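Local coordinates for neuroglobin (Symsagittifera roscoffensis, PDB 4B4Y), which binds haem and molecular oxygen and, as a neuroglobin, probably serves in reversible oxygen binding linked to the nervous system, at residues 107-110 and 111-114. Sequence-based numbering, arbitrary orientation.
Sequences KVPT and ELFG. With HEM (protoporphyrin IX containing Fe), chain B.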
loop_
_atom_site.group_PDB
_atom_site.type_symbol
_atom_site.label_atom_id
_atom_site.label_comp_id
_atom_site.label_asym_id
_atom_site.label_seq_id
_atom_site.Cartn_x
_atom_site.Cartn_y
_atom_site.Cartn_z
ATOM N N LYS A 107 11.880 7.115 0.288
ATOM C CA LYS A 107 10.789 6.410 -0.455
ATOM C C LYS A 107 10.161 7.267 -1.549
ATOM O O LYS A 107 9.712 6.745 -2.572
ATOM C CB LYS A 107 9.689 5.900 0.469
ATOM C CG LYS A 107 10.158 4.806 1.463
ATOM C CD LYS A 107 9.015 4.368 2.399
ATOM C CE LYS A 107 9.519 3.542 3.595
ATOM N NZ LYS A 107 8.409 2.768 4.101
ATOM N N VAL A 108 10.105 8.579 -1.335
ATOM C CA VAL A 108 9.464 9.435 -2.341
ATOM C C VAL A 108 10.442 10.571 -2.689
ATOM O O VAL A 108 10.723 11.435 -1.857
ATOM C CB VAL A 108 8.147 10.017 -1.847
ATOM C CG1 VAL A 108 7.592 11.014 -2.875
ATOM C CG2 VAL A 108 7.193 8.928 -1.465
ATOM N N PRO A 109 10.924 10.590 -3.925
ATOM C CA PRO A 109 11.847 11.660 -4.294
ATOM C C PRO A 109 11.171 13.008 -4.048
ATOM O O PRO A 109 10.022 13.274 -4.483
ATOM C CB PRO A 109 12.084 11.436 -5.787
ATOM C CG PRO A 109 11.903 9.886 -5.983
ATOM C CD PRO A 109 10.739 9.583 -4.996
ATOM N N THR A 110 11.879 13.850 -3.340
ATOM C CA THR A 110 11.325 15.073 -2.844
ATOM C C THR A 110 10.766 16.030 -3.931
ATOM O O THR A 110 9.759 16.687 -3.683
ATOM C CB THR A 110 12.355 15.711 -1.904
ATOM O OG1 THR A 110 11.878 16.958 -1.462
ATOM C CG2 THR A 110 13.578 16.016 -2.737
ATOM N N GLU A 111 11.359 16.068 -5.144
ATOM C CA GLU A 111 10.838 16.926 -6.213
ATOM C C GLU A 111 9.468 16.458 -6.740
ATOM O O GLU A 111 8.715 17.235 -7.349
ATOM C CB GLU A 111 11.883 17.148 -7.348
ATOM C CG GLU A 111 13.045 18.123 -6.976
ATOM C CD GLU A 111 12.537 19.507 -6.413
ATOM O OE1 GLU A 111 12.072 20.418 -7.194
ATOM O OE2 GLU A 111 12.618 19.659 -5.159
ATOM N N LEU A 112 9.079 15.226 -6.477
ATOM C CA LEU A 112 7.705 14.853 -6.857
ATOM C C LEU A 112 6.565 15.586 -6.107
ATOM O O LEU A 112 5.440 15.687 -6.618
ATOM C CB LEU A 112 7.509 13.342 -6.747
ATOM C CG LEU A 112 8.282 12.473 -7.802
ATOM C CD1 LEU A 112 8.003 10.978 -7.505
ATOM C CD2 LEU A 112 7.746 12.776 -9.185
ATOM N N PHE A 113 6.815 16.066 -4.899
ATOM C CA PHE A 113 5.796 16.891 -4.214
ATOM C C PHE A 113 5.450 18.128 -5.067
ATOM O O PHE A 113 4.284 18.422 -5.292
ATOM C CB PHE A 113 6.246 17.269 -2.752
ATOM C CG PHE A 113 5.957 16.155 -1.759
ATOM C CD1 PHE A 113 4.700 16.037 -1.190
ATOM C CD2 PHE A 113 6.893 15.166 -1.503
ATOM C CE1 PHE A 113 4.411 14.976 -0.349
ATOM C CE2 PHE A 113 6.637 14.106 -0.608
ATOM C CZ PHE A 113 5.399 14.011 -0.053
ATOM N N GLY A 114 6.463 18.850 -5.509
ATOM C CA GLY A 114 6.279 19.993 -6.450
ATOM C C GLY A 114 5.532 19.630 -7.697
ATOM O O GLY A 114 4.620 20.322 -8.134
HETATM C CHA HEM B . 0.311 7.001 0.479
HETATM C CHB HEM B . -1.619 11.402 0.641
HETATM C CHC HEM B . 2.216 13.069 -1.904
HETATM C CHD HEM B . 3.459 8.550 -2.949
HETATM C C1A HEM B . -0.539 8.043 0.763
HETATM C C2A HEM B . -1.656 8.009 1.648
HETATM C C3A HEM B . -2.191 9.205 1.685
HETATM C C4A HEM B . -1.397 10.055 0.883
HETATM C CMA HEM B . -3.427 9.693 2.517
HETATM C CAA HEM B . -2.117 6.722 2.413
HETATM C CBA HEM B . -3.234 6.085 1.617
HETATM C CGA HEM B . -3.571 4.695 2.115
HETATM O O1A HEM B . -3.660 4.418 3.305
HETATM O O2A HEM B . -3.754 3.793 1.270
HETATM C C1B HEM B . -0.726 12.285 -0.006
HETATM C C2B HEM B . -0.814 13.736 -0.054
HETATM C C3B HEM B . 0.237 14.197 -0.710
HETATM C C4B HEM B . 1.013 13.054 -1.158
HETATM C CMB HEM B . -1.957 14.533 0.632
HETATM C CAB HEM B . 0.550 15.668 -1.053
HETATM C CBB HEM B . 0.915 16.512 -0.083
HETATM C C1C HEM B . 2.828 11.978 -2.482
HETATM C C2C HEM B . 3.787 11.985 -3.603
HETATM C C3C HEM B . 4.053 10.739 -3.941
HETATM C C4C HEM B . 3.324 9.910 -3.027
HETATM C CMC HEM B . 4.317 13.245 -4.335
HETATM C CAC HEM B . 5.051 10.262 -5.066
HETATM C CBC HEM B . 4.754 9.132 -5.717
HETATM C C1D HEM B . 2.896 7.719 -1.997
HETATM C C2D HEM B . 3.269 6.327 -1.696
HETATM C C3D HEM B . 2.280 5.946 -0.666
HETATM C C4D HEM B . 1.366 7.040 -0.432
HETATM C CMD HEM B . 4.327 5.408 -2.316
HETATM C CAD HEM B . 2.067 4.567 -0.045
HETATM C CBD HEM B . 1.239 4.922 -1.334
HETATM C CGD HEM B . 0.496 3.737 -1.508
HETATM O O1D HEM B . -0.066 3.641 -2.618
HETATM O O2D HEM B . 0.612 2.977 -0.487
HETATM N NA HEM B . -0.409 9.305 0.334
HETATM N NB HEM B . 0.387 11.936 -0.668
HETATM N NC HEM B . 2.562 10.700 -2.180
HETATM N ND HEM B . 1.842 8.079 -1.165
HETATM FE FE HEM B . 1.110 9.958 -0.882
HETATM O O HOH W 1 9.014 19.687 -4.608
#
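V108 and F113 meet beside the haem: V108 CG1 lies 4.0 Å from F113 CE2, approaching the ring obliquely. The same methyl reaches the porphyrin, 3.4 Å from CAC of one vinyl group. It is placed there by a chi1 of 174°, which sets CG1 anti to the amide nitrogen and leaves CG2 near the meso carbon CHD.

With CG anti to the carbonyl carbon (chi1 -82°), F113 turns one ring face to haem methyl CMC, which lies over its centre, while T110 O and CBB of the other vinyl group lie at its edge, in the ring plane. CE1 comes within 3.3 Å of meso carbon CHC, so the ring also meets the porphyrin border directly. With an alanine in its place, V108 CG1 and the haem methyl would probably lose their aromatic partner, opening a gap at this border.

Next to this group, P109 and L112 run side by side in the same direction, with P109 CD 4.0 Å from L112 CD1. L112 CD1 also approaches vinyl carbon CAC, joining the proline side of the turn to the haem.

Two i to i+3 backbone bonds bend the chain where the loop passes into the helix: L112 N donates to P109 O (2.9 Å), and F113 N to T110 O (3.2 Å). Both N-H...O angles are 148°, moderately bent. One water donates to T110 O and accepts from G114 N at 2.8 Å, bridging the i to i+4 positions.

This turn brings the loop after helix 93-96 into helix 111-127, within the haem pocket of the globin fold. F113 packs against T149, V152 and T153 of helix 135-153, and its carbonyl accepts a hydrogen bond from Y145 OH, while P109 and L112 touch I49 of helix 46-49.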